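Alcohol dehydrogenase YqhD (Escherichia coli, PDB 4QGS) reduces a broad range of short-chain aldehydes to primary alcohols with NADPH, using one zinc ion per subunit. Local coordinates at residues L44-G49 with L100-G105; G202-F207 with D291-L296; F207-E212 with A276-G281. One frame throughout, in Å; residues are numbered along the deposited sequence.

Contact 1. Residues L44-G49 with L100-G105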
loop_
_atom_site.group_PDB
_atom_site.type_symbol
_atom_site.label_atom_id
_atom_site.label_comp_id
_atom_site.label_asym_id
_atom_site.label_seq_id
_atom_site.Cartn_x
_atom_site.Cartn_y
_atom_site.Cartn_z
ATOM N N LEU A 44 0.777 9.582 -22.585
ATOM C CA LEU A 44 2.084 9.540 -21.939
ATOM C C LEU A 44 2.167 8.326 -21.017
ATOM O O LEU A 44 1.421 8.222 -20.036
ATOM C CB LEU A 44 2.359 10.824 -21.142
ATOM C CG LEU A 44 3.725 10.841 -20.442
ATOM C CD1 LEU A 44 4.861 10.858 -21.445
ATOM C CD2 LEU A 44 3.834 12.026 -19.483
ATOM N N ILE A 45 3.067 7.413 -21.354
ATOM C CA ILE A 45 3.383 6.258 -20.524
ATOM C C ILE A 45 4.457 6.638 -19.506
ATOM O O ILE A 45 5.537 7.072 -19.882
ATOM C CB ILE A 45 3.896 5.088 -21.368
ATOM C CG1 ILE A 45 2.830 4.636 -22.360
ATOM C CG2 ILE A 45 4.364 3.929 -20.469
ATOM C CD1 ILE A 45 3.270 3.428 -23.178
ATOM N N THR A 46 4.149 6.485 -18.224
ATOM C CA THR A 46 5.109 6.809 -17.175
ATOM C C THR A 46 5.633 5.537 -16.519
ATOM O O THR A 46 4.906 4.557 -16.380
ATOM C CB THR A 46 4.481 7.710 -16.110
ATOM O OG1 THR A 46 3.365 7.032 -15.529
ATOM C CG2 THR A 46 4.001 9.019 -16.721
ATOM N N TYR A 47 6.899 5.542 -16.118
ATOM C CA TYR A 47 7.428 4.398 -15.385
ATOM C C TYR A 47 8.589 4.789 -14.479
ATOM O O TYR A 47 8.985 5.956 -14.423
ATOM C CB TYR A 47 7.860 3.288 -16.337
ATOM C CG TYR A 47 8.854 3.704 -17.401
ATOM C CD1 TYR A 47 10.222 3.636 -17.167
ATOM C CD2 TYR A 47 8.424 4.142 -18.646
ATOM C CE1 TYR A 47 11.133 4.008 -18.145
ATOM C CE2 TYR A 47 9.323 4.514 -19.624
ATOM C CZ TYR A 47 10.673 4.445 -19.370
ATOM O OH TYR A 47 11.570 4.818 -20.346
ATOM N N GLY A 48 9.118 3.799 -13.771
ATOM C CA GLY A 48 10.072 4.046 -12.708
ATOM C C GLY A 48 11.512 3.889 -13.141
ATOM O O GLY A 48 11.980 4.599 -14.031
ATOM N N GLY A 49 12.202 2.942 -12.512
ATOM C CA GLY A 49 13.632 2.772 -12.691
ATOM C C GLY A 49 14.083 2.017 -13.927
ATOM O O GLY A 49 15.281 1.971 -14.207
ATOM N N LEU A 100 -2.759 9.652 -19.359
ATOM C CA LEU A 100 -1.555 9.144 -18.701
ATOM C C LEU A 100 -1.664 7.651 -18.417
ATOM O O LEU A 100 -2.715 7.173 -18.021
ATOM C CB LEU A 100 -1.311 9.908 -17.389
ATOM C CG LEU A 100 -1.026 11.397 -17.573
ATOM C CD1 LEU A 100 -1.362 12.175 -16.302
ATOM C CD2 LEU A 100 0.412 11.595 -17.932
ATOM N N LEU A 101 -0.576 6.908 -18.620
ATOM C CA LEU A 101 -0.610 5.469 -18.364
ATOM C C LEU A 101 0.571 5.034 -17.505
ATOM O O LEU A 101 1.682 4.893 -17.992
ATOM C CB LEU A 101 -0.615 4.679 -19.673
ATOM C CG LEU A 101 -0.733 3.156 -19.541
ATOM C CD1 LEU A 101 -1.972 2.732 -18.786
ATOM C CD2 LEU A 101 -0.697 2.483 -20.927
ATOM N N ALA A 102 0.312 4.830 -16.219
ATOM C CA ALA A 102 1.374 4.465 -15.290
ATOM C C ALA A 102 1.658 2.975 -15.376
ATOM O O ALA A 102 0.753 2.154 -15.223
ATOM C CB ALA A 102 0.980 4.856 -13.877
ATOM N N VAL A 103 2.917 2.628 -15.619
ATOM C CA VAL A 103 3.318 1.235 -15.704
ATOM C C VAL A 103 4.363 0.948 -14.630
ATOM O O VAL A 103 5.485 1.443 -14.704
ATOM C CB VAL A 103 3.878 0.900 -17.101
ATOM C CG1 VAL A 103 4.289 -0.558 -17.187
ATOM C CG2 VAL A 103 2.848 1.240 -18.181
ATOM N N GLY A 104 3.984 0.156 -13.631
ATOM C CA GLY A 104 4.872 -0.146 -12.521
ATOM C C GLY A 104 4.127 -0.391 -11.224
ATOM O O GLY A 104 3.031 -0.960 -11.228
ATOM N N GLY A 105 4.718 0.038 -10.107
ATOM C CA GLY A 105 4.093 -0.137 -8.812
ATOM C C GLY A 105 3.499 1.131 -8.227
ATOM O O GLY A 105 3.218 2.094 -8.945
HETATM O O HOH W 1 7.923 1.285 -13.478
#
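L44 to T46 pair in parallel register with L100 to A102, as neighbouring strands of the six-stranded parallel sheet in the cofactor-binding part of this member of the iron-containing alcohol dehydrogenase family. The axes lie 4.6 Å apart, and their 24° angle reflects the sheet twist. Three backbone hydrogen bonds form the ladder: L101 N gives to L44 O, T46 N to L101 O at 2.9 Å, and V103 N to T46 O. The last is the straightest, 167° at the hydrogen.

Apolar contacts divide between the two faces. On one, L44 and L100 run side by side and meet CD2 to CD2 at 3.8 Å. On the other, I45 CG2, anti to its backbone N, reaches V103 CG2 at 3.8 Å; helix 57-64 packs over I45 and L101 here.

T46 is the polar exception. Its OG1 stands between the backbone N and carbonyl carbon (chi1 60°), which sets it 3.3 Å from A102 CA, and it hydrogen-bonds T112 OG1 of helix 106-119.

Past the ladder, where G49 belongs to the NADP(+) site, one water joins the diverging chains: it accepts from G48 N at 2.8 Å and donates to V103 O at 2.7 Å.

Contact 2. Residues G202-F207 with D291-L296. With ZN (zinc ion), chain B.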
loop_
_atom_site.group_PDB
_atom_site.type_symbol
_atom_site.label_atom_id
_atom_site.label_comp_id
_atom_site.label_asym_id
_atom_site.label_seq_id
_atom_site.Cartn_x
_atom_site.Cartn_y
_atom_site.Cartn_z
ATOM N N GLY A 202 5.193 -7.879 0.171
ATOM C CA GLY A 202 3.846 -7.588 -0.312
ATOM C C GLY A 202 2.796 -8.342 0.471
ATOM O O GLY A 202 1.725 -7.794 0.792
ATOM N N VAL A 203 3.078 -9.606 0.768
ATOM C CA VAL A 203 2.149 -10.417 1.543
ATOM C C VAL A 203 1.988 -9.844 2.956
ATOM O O VAL A 203 0.873 -9.695 3.455
ATOM C CB VAL A 203 2.604 -11.887 1.600
ATOM C CG1 VAL A 203 1.798 -12.658 2.645
ATOM C CG2 VAL A 203 2.444 -12.515 0.225
ATOM N N VAL A 204 3.098 -9.504 3.599
ATOM C CA VAL A 204 3.033 -8.933 4.940
ATOM C C VAL A 204 2.291 -7.596 4.950
ATOM O O VAL A 204 1.434 -7.352 5.809
ATOM C CB VAL A 204 4.442 -8.746 5.527
ATOM C CG1 VAL A 204 4.365 -7.947 6.833
ATOM C CG2 VAL A 204 5.074 -10.101 5.784
ATOM N N ASP A 205 2.584 -6.739 3.979
ATOM C CA ASP A 205 1.969 -5.412 3.944
ATOM C C ASP A 205 0.457 -5.539 3.730
ATOM O O ASP A 205 -0.337 -4.887 4.431
ATOM C CB ASP A 205 2.605 -4.562 2.850
ATOM C CG ASP A 205 2.120 -3.106 2.865
ATOM O OD1 ASP A 205 1.952 -2.484 3.952
ATOM O OD2 ASP A 205 1.909 -2.580 1.752
ATOM N N ALA A 206 0.054 -6.405 2.802
ATOM C CA ALA A 206 -1.390 -6.652 2.613
ATOM C C ALA A 206 -2.054 -7.176 3.896
ATOM O O ALA A 206 -3.156 -6.746 4.268
ATOM C CB ALA A 206 -1.615 -7.629 1.460
ATOM N N PHE A 207 -1.379 -8.097 4.573
ATOM C CA PHE A 207 -1.893 -8.705 5.793
ATOM C C PHE A 207 -2.102 -7.623 6.845
ATOM O O PHE A 207 -3.157 -7.544 7.494
ATOM C CB PHE A 207 -0.915 -9.784 6.288
ATOM C CG PHE A 207 -1.452 -10.656 7.406
ATOM C CD1 PHE A 207 -1.942 -11.928 7.138
ATOM C CD2 PHE A 207 -1.442 -10.211 8.726
ATOM C CE1 PHE A 207 -2.406 -12.749 8.160
ATOM C CE2 PHE A 207 -1.918 -11.029 9.757
ATOM C CZ PHE A 207 -2.399 -12.292 9.474
ATOM N N ASP A 291 12.865 -2.105 5.183
ATOM C CA ASP A 291 11.726 -2.192 4.260
ATOM C C ASP A 291 10.438 -1.877 5.003
ATOM O O ASP A 291 10.302 -2.244 6.170
ATOM C CB ASP A 291 11.588 -3.590 3.632
ATOM C CG ASP A 291 12.743 -3.957 2.725
ATOM O OD1 ASP A 291 13.541 -3.064 2.375
ATOM O OD2 ASP A 291 12.832 -5.145 2.347
ATOM N N HIS A 292 9.488 -1.230 4.324
ATOM C CA HIS A 292 8.163 -0.961 4.910
ATOM C C HIS A 292 7.601 -2.177 5.642
ATOM O O HIS A 292 7.259 -2.099 6.833
ATOM C CB HIS A 292 7.194 -0.506 3.811
ATOM C CG HIS A 292 5.787 -0.250 4.285
ATOM N ND1 HIS A 292 5.492 0.590 5.333
ATOM C CD2 HIS A 292 4.601 -0.718 3.822
ATOM C CE1 HIS A 292 4.175 0.625 5.506
ATOM N NE2 HIS A 292 3.616 -0.160 4.602
ATOM N N ALA A 293 7.534 -3.306 4.952
ATOM C CA ALA A 293 6.905 -4.495 5.525
ATOM C C ALA A 293 7.681 -5.066 6.705
ATOM O O ALA A 293 7.082 -5.637 7.617
ATOM C CB ALA A 293 6.728 -5.569 4.459
ATOM N N GLN A 294 9.011 -4.926 6.688
ATOM C CA GLN A 294 9.816 -5.377 7.825
ATOM C C GLN A 294 9.441 -4.596 9.075
ATOM O O GLN A 294 9.324 -5.168 10.162
ATOM C CB GLN A 294 11.322 -5.221 7.530
ATOM C CG GLN A 294 11.805 -6.118 6.414
ATOM C CD GLN A 294 13.221 -5.773 5.951
ATOM O OE1 GLN A 294 13.721 -4.668 6.194
ATOM N NE2 GLN A 294 13.863 -6.715 5.263
ATOM N N THR A 295 9.222 -3.295 8.929
ATOM C CA THR A 295 8.878 -2.495 10.106
ATOM C C THR A 295 7.509 -2.906 10.656
ATOM O O THR A 295 7.284 -2.855 11.871
ATOM C CB THR A 295 8.874 -0.987 9.809
ATOM O OG1 THR A 295 7.735 -0.649 9.001
ATOM C CG2 THR A 295 10.186 -0.578 9.102
ATOM N N LEU A 296 6.601 -3.317 9.772
ATOM C CA LEU A 296 5.272 -3.755 10.214
ATOM C C LEU A 296 5.329 -5.091 10.945
ATOM O O LEU A 296 4.614 -5.303 11.931
ATOM C CB LEU A 296 4.302 -3.859 9.017
ATOM C CG LEU A 296 4.163 -2.613 8.137
ATOM C CD1 LEU A 296 3.188 -2.879 6.959
ATOM C CD2 LEU A 296 3.728 -1.384 8.925
HETATM ZN ZN ZN B . 1.574 -0.397 4.182
HETATM O O HOH W 2 1.374 1.634 3.706
HETATM O O HOH W 3 1.821 -0.268 2.048
#
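The helical turn bearing V204 and D205 crosses the first turn of the helix bearing H292, A293 and L296 at 54°, with segment axes 8.6 Å apart and the D205 and A293 CA atoms at 5.3 Å. At the crossing V204 and A293 point toward each other, and their CB atoms meet at 4.1 Å; V204 CG1 also lies 3.7 Å from A293 O.

Beside this apolar patch, D205 and H292 converge on zinc. Each side chain leaves its helix with CG anti to the backbone N (chi1 -173° for D205), bringing D205 OD1 and H292 NE2 each to 2.1 Å from the metal. These two ligand atoms are 2.9 Å apart without a hydrogen bond, since both are directed to zinc. The side chains meet at about a right angle, with carboxylate and imidazole planes 78° apart. L296 CD1 lies over one face of the H292 ring, offset toward its rim, and is 3.3 Å from D205 OD1.

H209, H278 and two waters complete the coordination, making this one half of the catalytic metal site, built from one aspartate and three histidines, of this iron-containing alcohol dehydrogenase family member.

Contact 3. Residues F207-E212 with A276-G281. With ZN (zinc ion), chain B.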
loop_
_atom_site.group_PDB
_atom_site.type_symbol
_atom_site.label_atom_id
_atom_site.label_comp_id
_atom_site.label_asym_id
_atom_site.label_seq_id
_atom_site.Cartn_x
_atom_site.Cartn_y
_atom_site.Cartn_z
ATOM N N PHE A 207 -1.379 -8.097 4.573
ATOM C CA PHE A 207 -1.893 -8.705 5.793
ATOM C C PHE A 207 -2.102 -7.623 6.845
ATOM O O PHE A 207 -3.157 -7.544 7.494
ATOM C CB PHE A 207 -0.915 -9.784 6.288
ATOM C CG PHE A 207 -1.452 -10.656 7.406
ATOM C CD1 PHE A 207 -1.942 -11.928 7.138
ATOM C CD2 PHE A 207 -1.442 -10.211 8.726
ATOM C CE1 PHE A 207 -2.406 -12.749 8.160
ATOM C CE2 PHE A 207 -1.918 -11.029 9.757
ATOM C CZ PHE A 207 -2.399 -12.292 9.474
ATOM N N VAL A 208 -1.102 -6.759 6.988
ATOM C CA VAL A 208 -1.167 -5.728 8.015
ATOM C C VAL A 208 -2.172 -4.643 7.649
ATOM O O VAL A 208 -2.917 -4.200 8.521
ATOM C CB VAL A 208 0.225 -5.121 8.271
ATOM C CG1 VAL A 208 0.113 -3.961 9.264
ATOM C CG2 VAL A 208 1.150 -6.206 8.809
ATOM N N HIS A 209 -2.244 -4.238 6.377
ATOM C CA HIS A 209 -3.288 -3.275 5.991
ATOM C C HIS A 209 -4.668 -3.804 6.375
ATOM O O HIS A 209 -5.529 -3.034 6.814
ATOM C CB HIS A 209 -3.240 -2.951 4.493
ATOM C CG HIS A 209 -2.229 -1.904 4.141
ATOM N ND1 HIS A 209 -2.578 -0.661 3.659
ATOM C CD2 HIS A 209 -0.875 -1.909 4.227
ATOM C CE1 HIS A 209 -1.482 0.049 3.446
ATOM N NE2 HIS A 209 -0.437 -0.684 3.783
ATOM N N THR A 210 -4.863 -5.112 6.232
ATOM C CA THR A 210 -6.139 -5.729 6.586
ATOM C C THR A 210 -6.377 -5.652 8.096
ATOM O O THR A 210 -7.438 -5.203 8.530
ATOM C CB THR A 210 -6.206 -7.179 6.121
ATOM O OG1 THR A 210 -5.968 -7.221 4.706
ATOM C CG2 THR A 210 -7.613 -7.787 6.431
ATOM N N VAL A 211 -5.404 -6.061 8.912
ATOM C CA VAL A 211 -5.672 -6.065 10.363
ATOM C C VAL A 211 -5.687 -4.661 10.971
ATOM O O VAL A 211 -6.213 -4.473 12.072
ATOM C CB VAL A 211 -4.656 -6.939 11.148
ATOM C CG1 VAL A 211 -4.718 -8.395 10.686
ATOM C CG2 VAL A 211 -3.239 -6.375 11.019
ATOM N N GLU A 212 -5.138 -3.671 10.268
ATOM C CA GLU A 212 -5.230 -2.276 10.715
ATOM C C GLU A 212 -6.684 -1.818 10.728
ATOM O O GLU A 212 -7.027 -0.849 11.402
ATOM C CB GLU A 212 -4.434 -1.341 9.811
ATOM C CG GLU A 212 -2.911 -1.527 9.872
ATOM C CD GLU A 212 -2.232 -0.761 11.008
ATOM O OE1 GLU A 212 -2.815 -0.622 12.113
ATOM O OE2 GLU A 212 -1.099 -0.286 10.783
ATOM N N ALA A 276 -1.741 2.544 13.841
ATOM C CA ALA A 276 -0.612 2.849 14.728
ATOM C C ALA A 276 0.609 2.004 14.377
ATOM O O ALA A 276 1.749 2.470 14.500
ATOM C CB ALA A 276 -0.996 2.642 16.183
ATOM N N THR A 277 0.378 0.763 13.953
ATOM C CA THR A 277 1.495 -0.100 13.525
ATOM C C THR A 277 2.228 0.533 12.341
ATOM O O THR A 277 3.467 0.595 12.327
ATOM C CB THR A 277 1.010 -1.519 13.163
ATOM O OG1 THR A 277 0.566 -2.186 14.357
ATOM C CG2 THR A 277 2.141 -2.354 12.506
ATOM N N HIS A 278 1.470 1.036 11.367
ATOM C CA HIS A 278 2.056 1.786 10.259
ATOM C C HIS A 278 2.811 3.041 10.720
ATOM O O HIS A 278 3.924 3.285 10.256
ATOM C CB HIS A 278 0.979 2.163 9.217
ATOM C CG HIS A 278 0.870 1.178 8.090
ATOM N ND1 HIS A 278 0.296 -0.068 8.238
ATOM C CD2 HIS A 278 1.307 1.232 6.804
ATOM C CE1 HIS A 278 0.374 -0.731 7.094
ATOM N NE2 HIS A 278 0.979 0.041 6.205
ATOM N N MET A 279 2.228 3.831 11.626
ATOM C CA MET A 279 2.873 5.073 12.040
ATOM C C MET A 279 4.182 4.803 12.782
ATOM O O MET A 279 5.192 5.486 12.537
ATOM C CB MET A 279 1.925 5.906 12.909
ATOM C CG MET A 279 0.669 6.368 12.155
ATOM S SD MET A 279 1.029 7.305 10.653
ATOM C CE MET A 279 0.753 6.062 9.401
ATOM N N LEU A 280 4.176 3.801 13.662
ATOM C CA LEU A 280 5.396 3.416 14.392
ATOM C C LEU A 280 6.425 2.822 13.443
ATOM O O LEU A 280 7.619 3.119 13.520
ATOM C CB LEU A 280 5.081 2.408 15.501
ATOM C CG LEU A 280 4.319 2.922 16.735
ATOM C CD1 LEU A 280 4.241 1.838 17.806
ATOM C CD2 LEU A 280 4.986 4.147 17.284
ATOM N N GLY A 281 5.947 1.977 12.537
ATOM C CA GLY A 281 6.816 1.372 11.549
ATOM C C GLY A 281 7.503 2.388 10.659
ATOM O O GLY A 281 8.682 2.211 10.300
HETATM ZN ZN ZN B . 1.574 -0.397 4.182
HETATM O O HOH W 4 -2.243 -1.667 14.351
HETATM O O HOH W 2 1.374 1.634 3.706
HETATM O O HOH W 3 1.821 -0.268 2.048
#
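E212 and H278 form a His-carboxylate hydrogen bond behind the zinc site of the helical domain, where H278 and H209 both bind the metal. The helical segments run at 130° to each other with axes 10.5 Å apart, a separation too wide for close backbone packing, and long side chains bridge it.

From CB, which points toward segment 276-281, the E212 chain bends sharply at its second torsion. CG passes 3.9 Å from H278 ND1, and CD approaches T277 CB. Of the two oxygens, OE1 accepts from the backbone N of W275, just before the facing segment. OE2 is gripped twice by one residue: H278 N donates nearly along the C-O axis at 2.9 Å, and H278 ND1 donates at 2.9 Å to the anti lone pair. The latter bond has 155° at the hydrogen, and OE2 lies near the ring plane, although the carboxylate is turned obliquely to the ring. Backbone and ring are thus tied to a single oxygen, which, with the zinc bond at NE2, should hold the ring's rotation. With the carboxylate replaced by an alanine, H278 N and ND1 would probably both lose their shared acceptor, and the imidazole would be less firmly held toward zinc.

V208 packs beside the same ring, its CG1 3.9 Å from H278 CE1 and 4.1 Å from T277 CG2. H209 enters across it: the edge of H278 is turned toward the face of H209 in an offset edge-to-face pair, planes 85° apart. The two NE2 atoms come close because both bind zinc. D205, H292 and two waters fill the remaining zinc positions. The closest carbon-to-carbon approach of the paired rings is H278 CE1 to H209 CD2 at 3.3 Å.

All three contacts are buried, but they fall in two regions. Contact 1 belongs to the parallel sheet of the cofactor-binding part, about 23 Å (centre to centre) from contact 2 and 27 Å from contact 3, touching neither. Contacts 2 and 3 have centres about 9 Å apart, draw on the same helix 196-211 and share the zinc ion and two waters; their partner helices, 276-288 and 292-306, follow each other in the chain. The chemistry differs accordingly: regular backbone bonds and aliphatic packing hold contact 1, whereas metal ligation joins the helices of contacts 2 and 3. Both of those have some apolar packing; contact 3 alone of the two adds a second-shell carboxylate.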